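Local coordinates for protein-glutamine gamma-glutamyltransferase 2 (PDB 1G0D) that probably catalyses the calcium-dependent cross-linking of peptide-bound glutamine to lysine or small amines, and probably binds GTP, at residues W236-T241 with L518-C523; G485-V490 with V541-Y546; L506-M511 with Q524-S529; M511-N516 with L558-A563. All coordinates share one frame; numbering follows the deposited sequence.

Interaction 1: residues W236-T241 with L518-C523; sequences WEEPYT and LRRGEC
Glu237 reaches across to Leu518 and Arg520, and its side chain meets something at nearly every step. CB and CG run past the Leu518 methyl CD2, with CG 3.8 Å from CD2. The chain stays extended beyond CG (chi2 -160°), and this delivers the carboxylate to Arg520: OE2 of Glu237 lies 2.7 Å from NH2 of Arg520, a salt bridge. NH2 comes from above the carboxylate plane, while OE2 lies near the plane of the guanidinium at its edge; the two flat groups stand 85° apart. The same OE2 has a second cation in Arg324. Glu238 takes the end of the guanidinium. Its OE2 accepts from NH1 and NH2 of Arg520, both at 3.0 Å and both on the anti side of the carboxylate. Arg520 NH2 is therefore shared between the two glutamates, and NE bonds to Cys552 O, which together fix the rotation of the guanidinium. This surface salt-bridge network joins the loop between strand 232-234 and helix 253-261 to the connection between strands 502-513 and 525-532. At its upstream end Trp236 packs beside Tyr515 and the active-site Cys272, and Arg520 lies against Ala512 of strand 502-513.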
loop_
_atom_site.group_PDB
_atom_site.type_symbol
_atom_site.label_atom_id
_atom_site.label_comp_id
_atom_site.label_asym_id
_atom_site.label_seq_id
_atom_site.Cartn_x
_atom_site.Cartn_y
_atom_site.Cartn_z
ATOM N N TRP A 236 -3.993 -4.352 15.573
ATOM C CA TRP A 236 -2.601 -4.707 15.578
ATOM C C TRP A 236 -2.256 -6.021 16.213
ATOM O O TRP A 236 -1.114 -6.472 16.094
ATOM C CB TRP A 236 -1.807 -3.537 16.156
ATOM C CG TRP A 236 -2.136 -2.282 15.341
ATOM C CD1 TRP A 236 -3.097 -1.366 15.631
ATOM C CD2 TRP A 236 -1.664 -1.949 14.005
ATOM N NE1 TRP A 236 -3.272 -0.493 14.561
ATOM C CE2 TRP A 236 -2.410 -0.833 13.561
ATOM C CE3 TRP A 236 -0.696 -2.492 13.151
ATOM C CZ2 TRP A 236 -2.217 -0.255 12.313
ATOM C CZ3 TRP A 236 -0.505 -1.906 11.905
ATOM C CH2 TRP A 236 -1.266 -0.800 11.504
ATOM N N GLU A 237 -3.234 -6.649 16.875
ATOM C CA GLU A 237 -2.995 -7.969 17.453
ATOM C C GLU A 237 -4.125 -8.967 17.380
ATOM O O GLU A 237 -5.319 -8.660 17.526
ATOM C CB GLU A 237 -2.445 -7.913 18.887
ATOM C CG GLU A 237 -1.202 -8.809 19.060
ATOM C CD GLU A 237 -0.917 -9.155 20.484
ATOM O OE1 GLU A 237 -1.508 -8.508 21.367
ATOM O OE2 GLU A 237 -0.105 -10.070 20.722
ATOM N N GLU A 238 -3.624 -10.184 17.166
ATOM C CA GLU A 238 -4.285 -11.453 16.916
ATOM C C GLU A 238 -5.732 -11.825 17.205
ATOM O O GLU A 238 -6.381 -12.356 16.303
ATOM C CB GLU A 238 -3.333 -12.549 17.344
ATOM C CG GLU A 238 -3.963 -13.800 17.636
ATOM C CD GLU A 238 -4.043 -13.979 19.098
ATOM O OE1 GLU A 238 -5.184 -14.199 19.541
ATOM O OE2 GLU A 238 -2.983 -13.890 19.791
ATOM N N PRO A 239 -6.269 -11.642 18.417
ATOM C CA PRO A 239 -7.697 -12.076 18.374
ATOM C C PRO A 239 -8.533 -11.103 17.491
ATOM O O PRO A 239 -9.002 -10.066 17.956
ATOM C CB PRO A 239 -8.134 -12.060 19.831
ATOM C CG PRO A 239 -7.140 -11.150 20.501
ATOM C CD PRO A 239 -5.828 -11.201 19.738
ATOM N N TYR A 240 -8.690 -11.437 16.212
ATOM C CA TYR A 240 -9.402 -10.574 15.271
ATOM C C TYR A 240 -10.837 -10.988 15.296
ATOM O O TYR A 240 -11.459 -11.232 14.258
ATOM C CB TYR A 240 -8.836 -10.770 13.869
ATOM C CG TYR A 240 -7.358 -10.495 13.786
ATOM C CD1 TYR A 240 -6.856 -9.192 13.871
ATOM C CD2 TYR A 240 -6.456 -11.534 13.688
ATOM C CE1 TYR A 240 -5.488 -8.951 13.867
ATOM C CE2 TYR A 240 -5.094 -11.305 13.681
ATOM C CZ TYR A 240 -4.620 -10.022 13.773
ATOM O OH TYR A 240 -3.258 -9.832 13.777
ATOM N N THR A 241 -11.369 -11.018 16.507
ATOM C CA THR A 241 -12.703 -11.512 16.737
ATOM C C THR A 241 -13.831 -11.275 15.758
ATOM O O THR A 241 -14.389 -12.252 15.231
ATOM C CB THR A 241 -13.178 -11.169 18.156
ATOM O OG1 THR A 241 -12.987 -9.779 18.410
ATOM C CG2 THR A 241 -12.379 -11.970 19.158
ATOM N N LEU A 518 5.471 -6.350 18.823
ATOM C CA LEU A 518 4.728 -6.575 20.046
ATOM C C LEU A 518 5.243 -7.879 20.609
ATOM O O LEU A 518 4.972 -8.940 20.067
ATOM C CB LEU A 518 3.246 -6.724 19.746
ATOM C CG LEU A 518 2.181 -5.830 20.368
ATOM C CD1 LEU A 518 2.714 -4.479 20.659
ATOM C CD2 LEU A 518 1.036 -5.723 19.426
ATOM N N ARG A 519 5.998 -7.788 21.692
ATOM C CA ARG A 519 6.559 -8.941 22.382
ATOM C C ARG A 519 5.441 -9.886 22.831
ATOM O O ARG A 519 4.420 -9.441 23.362
ATOM C CB ARG A 519 7.353 -8.448 23.576
ATOM C CG ARG A 519 8.342 -9.447 24.108
ATOM C CD ARG A 519 8.885 -9.027 25.494
ATOM N NE ARG A 519 7.838 -8.904 26.516
ATOM C CZ ARG A 519 7.614 -7.803 27.247
ATOM N NH1 ARG A 519 8.367 -6.709 27.079
ATOM N NH2 ARG A 519 6.626 -7.799 28.145
ATOM N N ARG A 520 5.627 -11.184 22.595
ATOM C CA ARG A 520 4.614 -12.166 22.949
ATOM C C ARG A 520 5.079 -13.228 23.925
ATOM O O ARG A 520 5.036 -13.020 25.143
ATOM C CB ARG A 520 4.071 -12.817 21.691
ATOM C CG ARG A 520 2.906 -12.016 21.129
ATOM C CD ARG A 520 2.479 -12.460 19.771
ATOM N NE ARG A 520 1.752 -13.709 19.802
ATOM C CZ ARG A 520 0.445 -13.779 20.003
ATOM N NH1 ARG A 520 -0.169 -14.954 20.021
ATOM N NH2 ARG A 520 -0.245 -12.665 20.203
ATOM N N GLY A 521 5.527 -14.367 23.418
ATOM C CA GLY A 521 5.986 -15.408 24.326
ATOM C C GLY A 521 7.484 -15.740 24.375
ATOM O O GLY A 521 8.048 -16.260 23.398
ATOM N N GLU A 522 8.122 -15.461 25.519
ATOM C CA GLU A 522 9.549 -15.742 25.712
ATOM C C GLU A 522 9.762 -17.262 25.732
ATOM O O GLU A 522 9.841 -17.866 26.805
ATOM C CB GLU A 522 10.023 -15.107 27.031
ATOM C CG GLU A 522 11.302 -15.695 27.631
ATOM C CD GLU A 522 12.573 -15.204 26.955
ATOM O OE1 GLU A 522 12.836 -13.971 26.935
ATOM O OE2 GLU A 522 13.318 -16.072 26.446
ATOM N N CYS A 523 9.863 -17.882 24.553
ATOM C CA CYS A 523 10.029 -19.332 24.499
ATOM C C CYS A 523 11.426 -19.917 24.758
ATOM O O CYS A 523 11.762 -20.963 24.186
ATOM C CB CYS A 523 9.470 -19.907 23.191
ATOM S SG CYS A 523 9.797 -18.943 21.756
#

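Interaction 2: residues G485-V490 with V541-Y546; sequences GTDFDV and VMRLHY
Asp489 OD2 takes a hydrogen bond of 2.7 Å from Arg543 NH1, the charged part of a non-hydrogen-bonded antiparallel pair. OD2 lies near the guanidinium plane at its edge, whereas NH1 sits 37° out of the carboxylate plane. The arginine gets there because its chain is extended from CG to NE, with CG anti to the backbone N (chi1 179°), and it passes close to the carboxylate as it goes: Arg543 CD is 3.3 Å from Asp489 OD2. One face of the guanidinium covers the backbone from Asp487 C to Phe488 N, and NH2 has a second, long salt bridge to Asp487 OD2. The other oxygen, Asp487 OD1, accepts from Tyr546 N at 2.8 Å, joining the approach to the strand to the first residue of helix 546-549. On the sheet face of Phe488, Val490, Met542 and Leu544, the Phe488 ring is covered over one face by Leu544 CB, a CH-pi contact 4.1 Å from the ring centroid, while Val490 CG2 lies at the ring edge. Paired backbone bonds join Phe488 with Leu544 and Val490 with Met542. The arrangement is that of neighbouring antiparallel strands in the first C-terminal beta-barrel of a transglutaminase. Val490 packs near Ile477 and Ile580, which by similarity belong to the GTP-binding site.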
loop_
_atom_site.group_PDB
_atom_site.type_symbol
_atom_site.label_atom_id
_atom_site.label_comp_id
_atom_site.label_asym_id
_atom_site.label_seq_id
_atom_site.Cartn_x
_atom_site.Cartn_y
_atom_site.Cartn_z
ATOM N N GLY A 485 6.315 -25.488 11.915
ATOM C CA GLY A 485 5.999 -26.877 12.205
ATOM C C GLY A 485 7.232 -27.648 12.681
ATOM O O GLY A 485 7.107 -28.677 13.339
ATOM N N THR A 486 8.428 -27.146 12.385
ATOM C CA THR A 486 9.648 -27.848 12.763
ATOM C C THR A 486 10.481 -27.282 13.927
ATOM O O THR A 486 10.390 -26.091 14.266
ATOM C CB THR A 486 10.585 -28.007 11.512
ATOM O OG1 THR A 486 11.303 -26.795 11.281
ATOM C CG2 THR A 486 9.778 -28.317 10.257
ATOM N N ASP A 487 11.277 -28.154 14.555
ATOM C CA ASP A 487 12.163 -27.725 15.628
ATOM C C ASP A 487 13.434 -27.418 14.878
ATOM O O ASP A 487 13.772 -28.130 13.947
ATOM C CB ASP A 487 12.503 -28.844 16.604
ATOM C CG ASP A 487 11.342 -29.730 16.944
ATOM O OD1 ASP A 487 10.205 -29.242 17.144
ATOM O OD2 ASP A 487 11.604 -30.947 17.037
ATOM N N PHE A 488 14.183 -26.407 15.283
ATOM C CA PHE A 488 15.397 -26.101 14.531
ATOM C C PHE A 488 16.463 -25.486 15.390
ATOM O O PHE A 488 16.228 -25.131 16.527
ATOM C CB PHE A 488 15.062 -25.115 13.397
ATOM C CG PHE A 488 14.337 -23.866 13.875
ATOM C CD1 PHE A 488 12.939 -23.830 13.937
ATOM C CD2 PHE A 488 15.054 -22.749 14.308
ATOM C CE1 PHE A 488 12.268 -22.699 14.437
ATOM C CE2 PHE A 488 14.389 -21.626 14.806
ATOM C CZ PHE A 488 12.999 -21.601 14.871
ATOM N N ASP A 489 17.639 -25.327 14.820
ATOM C CA ASP A 489 18.718 -24.722 15.558
ATOM C C ASP A 489 19.008 -23.368 14.957
ATOM O O ASP A 489 18.791 -23.152 13.755
ATOM C CB ASP A 489 19.991 -25.557 15.465
ATOM C CG ASP A 489 19.761 -27.020 15.772
ATOM O OD1 ASP A 489 20.539 -27.847 15.247
ATOM O OD2 ASP A 489 18.818 -27.344 16.528
ATOM N N VAL A 490 19.477 -22.458 15.809
ATOM C CA VAL A 490 19.876 -21.108 15.425
ATOM C C VAL A 490 21.270 -20.955 16.018
ATOM O O VAL A 490 21.440 -21.116 17.218
ATOM C CB VAL A 490 18.985 -20.014 16.099
ATOM C CG1 VAL A 490 19.573 -18.659 15.835
ATOM C CG2 VAL A 490 17.561 -20.081 15.578
ATOM N N VAL A 541 24.636 -23.004 19.980
ATOM C CA VAL A 541 23.358 -23.303 19.364
ATOM C C VAL A 541 22.169 -23.215 20.328
ATOM O O VAL A 541 22.271 -23.489 21.530
ATOM C CB VAL A 541 23.388 -24.721 18.744
ATOM C CG1 VAL A 541 22.014 -25.109 18.260
ATOM C CG2 VAL A 541 24.389 -24.755 17.607
ATOM N N MET A 542 21.033 -22.798 19.788
ATOM C CA MET A 542 19.823 -22.708 20.571
ATOM C C MET A 542 18.801 -23.465 19.777
ATOM O O MET A 542 18.524 -23.116 18.644
ATOM C CB MET A 542 19.403 -21.254 20.717
ATOM C CG MET A 542 18.068 -21.039 21.423
ATOM S SD MET A 542 17.824 -19.283 21.830
ATOM C CE MET A 542 19.374 -18.560 21.164
ATOM N N ARG A 543 18.243 -24.515 20.354
ATOM C CA ARG A 543 17.261 -25.277 19.621
ATOM C C ARG A 543 15.868 -24.911 20.008
ATOM O O ARG A 543 15.460 -25.123 21.149
ATOM C CB ARG A 543 17.452 -26.768 19.838
ATOM C CG ARG A 543 16.430 -27.621 19.108
ATOM C CD ARG A 543 16.993 -28.994 18.784
ATOM N NE ARG A 543 16.057 -29.779 17.992
ATOM C CZ ARG A 543 16.128 -29.920 16.669
ATOM N NH1 ARG A 543 17.097 -29.326 15.980
ATOM N NH2 ARG A 543 15.231 -30.667 16.033
ATOM N N LEU A 544 15.146 -24.339 19.049
ATOM C CA LEU A 544 13.759 -23.949 19.243
ATOM C C LEU A 544 12.909 -25.129 18.750
ATOM O O LEU A 544 13.257 -25.748 17.739
ATOM C CB LEU A 544 13.479 -22.684 18.439
ATOM C CG LEU A 544 13.877 -21.329 19.032
ATOM C CD1 LEU A 544 13.503 -21.238 20.487
ATOM C CD2 LEU A 544 15.338 -21.149 18.873
ATOM N N HIS A 545 11.817 -25.439 19.468
ATOM C CA HIS A 545 10.932 -26.574 19.142
ATOM C C HIS A 545 9.498 -26.181 18.881
ATOM O O HIS A 545 8.952 -25.302 19.533
ATOM C CB HIS A 545 10.902 -27.586 20.276
ATOM C CG HIS A 545 12.244 -28.114 20.641
ATOM N ND1 HIS A 545 13.077 -27.471 21.531
ATOM C CD2 HIS A 545 12.899 -29.229 20.250
ATOM C CE1 HIS A 545 14.186 -28.171 21.675
ATOM N NE2 HIS A 545 14.103 -29.244 20.908
ATOM N N TYR A 546 8.869 -26.897 17.969
ATOM C CA TYR A 546 7.519 -26.581 17.611
ATOM C C TYR A 546 6.553 -26.489 18.750
ATOM O O TYR A 546 5.918 -25.461 18.919
ATOM C CB TYR A 546 6.984 -27.577 16.600
ATOM C CG TYR A 546 5.563 -27.275 16.226
ATOM C CD1 TYR A 546 5.227 -26.076 15.602
ATOM C CD2 TYR A 546 4.544 -28.185 16.488
ATOM C CE1 TYR A 546 3.913 -25.789 15.246
ATOM C CE2 TYR A 546 3.208 -27.903 16.135
ATOM C CZ TYR A 546 2.909 -26.705 15.517
ATOM O OH TYR A 546 1.609 -26.407 15.192
#

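Interaction 3: residues L506-M511 with Q524-S529; sequences LTMLAM and QRKTIS
Strands 506-511 and 525-529 run antiparallel at 165°, their axes 4.6 Å apart, with two-way backbone bonds at the pairs Leu506-Ile528 and Met508-Lys526; the Lys526 N to Met508 O bond is weak, and Ala510 N adds a further bond to Gln524 O. On the face carrying Leu506, Met508, Lys526 and Ile528, the Met508 and Lys526 side chains lie alongside each other and point the same way, the methyl CE of Met508 coming 3.8 Å from Lys526 NZ. That ammonium is held outside the pair by Glu540 and by Val541 O, so the methionine packs along a lysine whose tip is already engaged. Further along, CG2 of Ile528 touches CB of Leu506 at 3.9 Å. The other face holds the non-hydrogen-bonded pairs. Thr507 and Thr527 both turn OG1 toward their backbone N side, anti to the carbonyl carbon, and the two hydroxyls meet at 3.2 Å in a hydrogen bond. Next to them Leu509 and Arg525 also lie side by side. Leu509 CD2 sits over one face of the guanidinium, offset toward its rim and 3.7 Å from NH1, while NH1 of Arg525 pairs with Glu317 and NH2 bonds to Arg315 O. Arg525 thus spans from the sheet to the 315-317 region. The whole is a beta hairpin with a long connection between its strands; strand 525-532 is the outermost on this side of its sheet, and the connection carries Tyr515, important for catalysis.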
loop_
_atom_site.group_PDB
_atom_site.type_symbol
_atom_site.label_atom_id
_atom_site.label_comp_id
_atom_site.label_asym_id
_atom_site.label_seq_id
_atom_site.Cartn_x
_atom_site.Cartn_y
_atom_site.Cartn_z
ATOM N N LEU A 506 27.902 -14.719 27.558
ATOM C CA LEU A 506 27.007 -14.744 26.429
ATOM C C LEU A 506 25.560 -15.068 26.780
ATOM O O LEU A 506 25.211 -16.220 27.027
ATOM C CB LEU A 506 27.552 -15.774 25.443
ATOM C CG LEU A 506 27.201 -15.889 23.960
ATOM C CD1 LEU A 506 26.459 -17.195 23.723
ATOM C CD2 LEU A 506 26.405 -14.711 23.501
ATOM N N THR A 507 24.709 -14.055 26.779
ATOM C CA THR A 507 23.291 -14.261 27.054
ATOM C C THR A 507 22.474 -14.364 25.758
ATOM O O THR A 507 22.605 -13.523 24.876
ATOM C CB THR A 507 22.725 -13.091 27.849
ATOM O OG1 THR A 507 23.556 -12.834 28.990
ATOM C CG2 THR A 507 21.294 -13.390 28.271
ATOM N N MET A 508 21.622 -15.375 25.646
ATOM C CA MET A 508 20.785 -15.542 24.458
ATOM C C MET A 508 19.331 -15.773 24.830
ATOM O O MET A 508 19.041 -16.510 25.766
ATOM C CB MET A 508 21.250 -16.732 23.644
ATOM C CG MET A 508 22.716 -16.929 23.648
ATOM S SD MET A 508 22.958 -18.586 23.029
ATOM C CE MET A 508 24.118 -19.274 24.239
ATOM N N LEU A 509 18.410 -15.130 24.123
ATOM C CA LEU A 509 16.984 -15.322 24.385
ATOM C C LEU A 509 16.271 -15.501 23.077
ATOM O O LEU A 509 16.694 -14.996 22.057
ATOM C CB LEU A 509 16.320 -14.114 25.030
ATOM C CG LEU A 509 16.854 -13.102 26.035
ATOM C CD1 LEU A 509 18.060 -12.322 25.501
ATOM C CD2 LEU A 509 15.668 -12.152 26.333
ATOM N N ALA A 510 15.145 -16.174 23.116
ATOM C CA ALA A 510 14.369 -16.373 21.924
ATOM C C ALA A 510 12.928 -16.187 22.388
ATOM O O ALA A 510 12.437 -16.946 23.231
ATOM C CB ALA A 510 14.606 -17.753 21.401
ATOM N N MET A 511 12.266 -15.158 21.863
ATOM C CA MET A 511 10.889 -14.856 22.246
ATOM C C MET A 511 10.075 -14.665 20.996
ATOM O O MET A 511 10.607 -14.203 20.004
ATOM C CB MET A 511 10.846 -13.559 23.028
ATOM C CG MET A 511 10.845 -12.356 22.121
ATOM S SD MET A 511 11.657 -10.915 22.836
ATOM C CE MET A 511 13.164 -11.733 23.425
ATOM N N GLN A 524 12.222 -19.225 25.589
ATOM C CA GLN A 524 13.542 -19.669 26.048
ATOM C C GLN A 524 14.707 -18.717 26.034
ATOM O O GLN A 524 14.949 -18.011 25.075
ATOM C CB GLN A 524 13.965 -20.974 25.387
ATOM C CG GLN A 524 14.839 -20.869 24.191
ATOM C CD GLN A 524 15.062 -22.237 23.591
ATOM O OE1 GLN A 524 16.198 -22.708 23.512
ATOM N NE2 GLN A 524 13.971 -22.899 23.178
ATOM N N ARG A 525 15.443 -18.758 27.136
ATOM C CA ARG A 525 16.607 -17.918 27.396
ATOM C C ARG A 525 17.795 -18.820 27.808
ATOM O O ARG A 525 17.611 -20.017 28.049
ATOM C CB ARG A 525 16.221 -16.955 28.507
ATOM C CG ARG A 525 17.285 -16.048 28.984
ATOM C CD ARG A 525 16.827 -15.449 30.289
ATOM N NE ARG A 525 15.810 -14.432 30.086
ATOM C CZ ARG A 525 16.046 -13.133 30.191
ATOM N NH1 ARG A 525 15.058 -12.276 29.989
ATOM N NH2 ARG A 525 17.269 -12.696 30.495
ATOM N N LYS A 526 19.007 -18.276 27.898
ATOM C CA LYS A 526 20.168 -19.109 28.241
ATOM C C LYS A 526 21.425 -18.258 28.302
ATOM O O LYS A 526 21.681 -17.478 27.401
ATOM C CB LYS A 526 20.316 -20.184 27.159
ATOM C CG LYS A 526 21.531 -21.094 27.200
ATOM C CD LYS A 526 21.491 -21.982 25.931
ATOM C CE LYS A 526 22.615 -23.011 25.838
ATOM N NZ LYS A 526 23.254 -22.986 24.476
ATOM N N THR A 527 22.199 -18.389 29.369
ATOM C CA THR A 527 23.439 -17.628 29.483
ATOM C C THR A 527 24.612 -18.576 29.598
ATOM O O THR A 527 24.577 -19.518 30.374
ATOM C CB THR A 527 23.447 -16.717 30.689
ATOM O OG1 THR A 527 22.639 -15.571 30.404
ATOM C CG2 THR A 527 24.857 -16.251 30.988
ATOM N N ILE A 528 25.652 -18.317 28.821
ATOM C CA ILE A 528 26.823 -19.163 28.820
ATOM C C ILE A 528 28.035 -18.343 29.112
ATOM O O ILE A 528 28.020 -17.124 28.964
ATOM C CB ILE A 528 27.014 -19.834 27.435
ATOM C CG1 ILE A 528 27.057 -21.347 27.606
ATOM C CG2 ILE A 528 28.300 -19.345 26.751
ATOM C CD1 ILE A 528 25.799 -21.941 28.212
ATOM N N SER A 529 29.082 -19.015 29.555
ATOM C CA SER A 529 30.338 -18.337 29.808
ATOM C C SER A 529 31.203 -18.808 28.667
ATOM O O SER A 529 31.264 -20.002 28.346
ATOM C CB SER A 529 30.934 -18.727 31.151
ATOM O OG SER A 529 30.654 -17.713 32.106
#

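Interaction 4: residues M511-N516 with L558-A563; sequences MAVTYN and LIRVKA
Val513 places its CG2 methyl over the centre of the Arg560 guanidinium, 3.6 Å from Arg560 CZ. Arg560 bends at chi3 (-78°) to turn this face to the valine, while its nitrogens have polar partners: Asn579 at NE, Ser517 and Asn330 at NH1, and Asp326 at NH2. With every nitrogen engaged in this buried place, the cation is firmly positioned. The other methyl of Val513, CG1, meets Leu558 CB at 3.8 Å; the two side chains cross obliquely. Leu558 then sends CD1 to the turn of the chain, 3.5 Å from Tyr515 N and within touch of Tyr515 CB. At the far end Met511 folds its chain at chi2 and chi3, placing CE 4.2 Å from Lys562 CE, while the lysine ammonium pairs with the same Asp326. Met511 N and O both bond to Arg560, Arg560 N reaching Met511 O at 2.9 Å. Past the end of this pairing, Tyr515 stacks on Phe331 and meets Trp273 edge-to-face, beside Cys272. Strand 558-566 is thus flanked by strand 502-513 and, through Ile559 and Val561, by strand 573-581, with strand 329-339 of the catalytic core nearby.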
loop_
_atom_site.group_PDB
_atom_site.type_symbol
_atom_site.label_atom_id
_atom_site.label_comp_id
_atom_site.label_asym_id
_atom_site.label_seq_id
_atom_site.Cartn_x
_atom_site.Cartn_y
_atom_site.Cartn_z
ATOM N N MET A 511 12.266 -15.158 21.863
ATOM C CA MET A 511 10.889 -14.856 22.246
ATOM C C MET A 511 10.075 -14.665 20.996
ATOM O O MET A 511 10.607 -14.203 20.004
ATOM C CB MET A 511 10.846 -13.559 23.028
ATOM C CG MET A 511 10.845 -12.356 22.121
ATOM S SD MET A 511 11.657 -10.915 22.836
ATOM C CE MET A 511 13.164 -11.733 23.425
ATOM N N ALA A 512 8.791 -15.006 21.043
ATOM C CA ALA A 512 7.925 -14.823 19.884
ATOM C C ALA A 512 7.661 -13.318 19.765
ATOM O O ALA A 512 7.762 -12.577 20.754
ATOM C CB ALA A 512 6.630 -15.574 20.061
ATOM N N VAL A 513 7.323 -12.868 18.559
ATOM C CA VAL A 513 7.104 -11.441 18.293
ATOM C C VAL A 513 6.054 -11.214 17.175
ATOM O O VAL A 513 5.626 -12.176 16.488
ATOM C CB VAL A 513 8.458 -10.839 17.872
ATOM C CG1 VAL A 513 8.425 -10.460 16.433
ATOM C CG2 VAL A 513 8.841 -9.682 18.747
ATOM N N THR A 514 5.611 -9.966 17.019
ATOM C CA THR A 514 4.669 -9.626 15.939
ATOM C C THR A 514 5.445 -8.698 15.023
ATOM O O THR A 514 6.448 -8.098 15.452
ATOM C CB THR A 514 3.410 -8.863 16.395
ATOM O OG1 THR A 514 3.774 -7.569 16.883
ATOM C CG2 THR A 514 2.678 -9.625 17.454
ATOM N N TYR A 515 5.016 -8.554 13.770
ATOM C CA TYR A 515 5.783 -7.682 12.891
ATOM C C TYR A 515 5.890 -6.296 13.498
ATOM O O TYR A 515 6.954 -5.698 13.419
ATOM C CB TYR A 515 5.216 -7.637 11.462
ATOM C CG TYR A 515 4.277 -6.509 11.154
ATOM C CD1 TYR A 515 2.907 -6.639 11.376
ATOM C CD2 TYR A 515 4.733 -5.335 10.567
ATOM C CE1 TYR A 515 2.004 -5.628 11.009
ATOM C CE2 TYR A 515 3.822 -4.293 10.187
ATOM C CZ TYR A 515 2.462 -4.461 10.417
ATOM O OH TYR A 515 1.560 -3.482 10.058
ATOM N N ASN A 516 4.831 -5.787 14.134
ATOM C CA ASN A 516 4.962 -4.460 14.730
ATOM C C ASN A 516 5.637 -4.445 16.083
ATOM O O ASN A 516 5.355 -3.602 16.925
ATOM C CB ASN A 516 3.642 -3.666 14.799
ATOM C CG ASN A 516 2.504 -4.413 15.408
ATOM O OD1 ASN A 516 1.694 -3.819 16.096
ATOM N ND2 ASN A 516 2.393 -5.680 15.142
ATOM N N LEU A 558 6.747 -15.418 13.775
ATOM C CA LEU A 558 8.025 -14.739 14.011
ATOM C C LEU A 558 8.713 -14.981 15.371
ATOM O O LEU A 558 8.088 -14.943 16.435
ATOM C CB LEU A 558 7.823 -13.243 13.854
ATOM C CG LEU A 558 7.652 -12.616 12.486
ATOM C CD1 LEU A 558 6.966 -11.272 12.717
ATOM C CD2 LEU A 558 9.020 -12.457 11.765
ATOM N N ILE A 559 10.023 -15.179 15.338
ATOM C CA ILE A 559 10.772 -15.394 16.552
ATOM C C ILE A 559 11.955 -14.443 16.584
ATOM O O ILE A 559 12.866 -14.531 15.763
ATOM C CB ILE A 559 11.260 -16.870 16.636
ATOM C CG1 ILE A 559 10.070 -17.776 16.999
ATOM C CG2 ILE A 559 12.380 -17.010 17.677
ATOM C CD1 ILE A 559 10.309 -19.226 16.749
ATOM N N ARG A 560 11.948 -13.524 17.535
ATOM C CA ARG A 560 13.049 -12.586 17.643
ATOM C C ARG A 560 14.139 -13.172 18.539
ATOM O O ARG A 560 13.903 -13.399 19.713
ATOM C CB ARG A 560 12.545 -11.280 18.240
ATOM C CG ARG A 560 13.502 -10.110 18.126
ATOM C CD ARG A 560 12.757 -8.846 18.477
ATOM N NE ARG A 560 11.921 -8.386 17.377
ATOM C CZ ARG A 560 11.195 -7.270 17.398
ATOM N NH1 ARG A 560 10.463 -6.924 16.340
ATOM N NH2 ARG A 560 11.196 -6.500 18.479
ATOM N N VAL A 561 15.317 -13.439 17.989
ATOM C CA VAL A 561 16.427 -13.965 18.773
ATOM C C VAL A 561 17.374 -12.817 19.075
ATOM O O VAL A 561 17.636 -11.996 18.199
ATOM C CB VAL A 561 17.192 -15.035 17.993
ATOM C CG1 VAL A 561 18.372 -15.549 18.812
ATOM C CG2 VAL A 561 16.246 -16.167 17.633
ATOM N N LYS A 562 17.852 -12.735 20.315
ATOM C CA LYS A 562 18.789 -11.679 20.733
ATOM C C LYS A 562 20.014 -12.265 21.414
ATOM O O LYS A 562 19.949 -13.293 22.060
ATOM C CB LYS A 562 18.119 -10.711 21.701
ATOM C CG LYS A 562 16.842 -10.122 21.166
ATOM C CD LYS A 562 16.280 -9.103 22.151
ATOM C CE LYS A 562 15.041 -8.413 21.624
ATOM N NZ LYS A 562 14.756 -7.212 22.442
ATOM N N ALA A 563 21.148 -11.623 21.274
ATOM C CA ALA A 563 22.319 -12.172 21.919
ATOM C C ALA A 563 23.063 -10.997 22.494
ATOM O O ALA A 563 23.163 -9.949 21.858
ATOM C CB ALA A 563 23.188 -12.921 20.917
#

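From the N terminus, 236-241 comes first and waits 276 residues for 518-523, so interaction 1 closes the longest loop and ties the catalytic core to the barrel domain. Next, 485-490 opens the loop that interaction 2 closes at 541-546. Interaction 3, the hairpin of 506-511 with 524-529, is nested inside it. Interaction 4 starts at Met511, shared with interaction 3, and closes at 558-563, crossing all three others; interaction 1 likewise crosses interactions 2 and 3. Interactions 3 and 4 build neighbouring strand pairs of one sheet, against which the sheet of interaction 2 packs, Phe488 on Ile559 and Met542 on Val561. Backbone bonds from Arg520 and Gly521 to Ala512 join interactions 1 and 4.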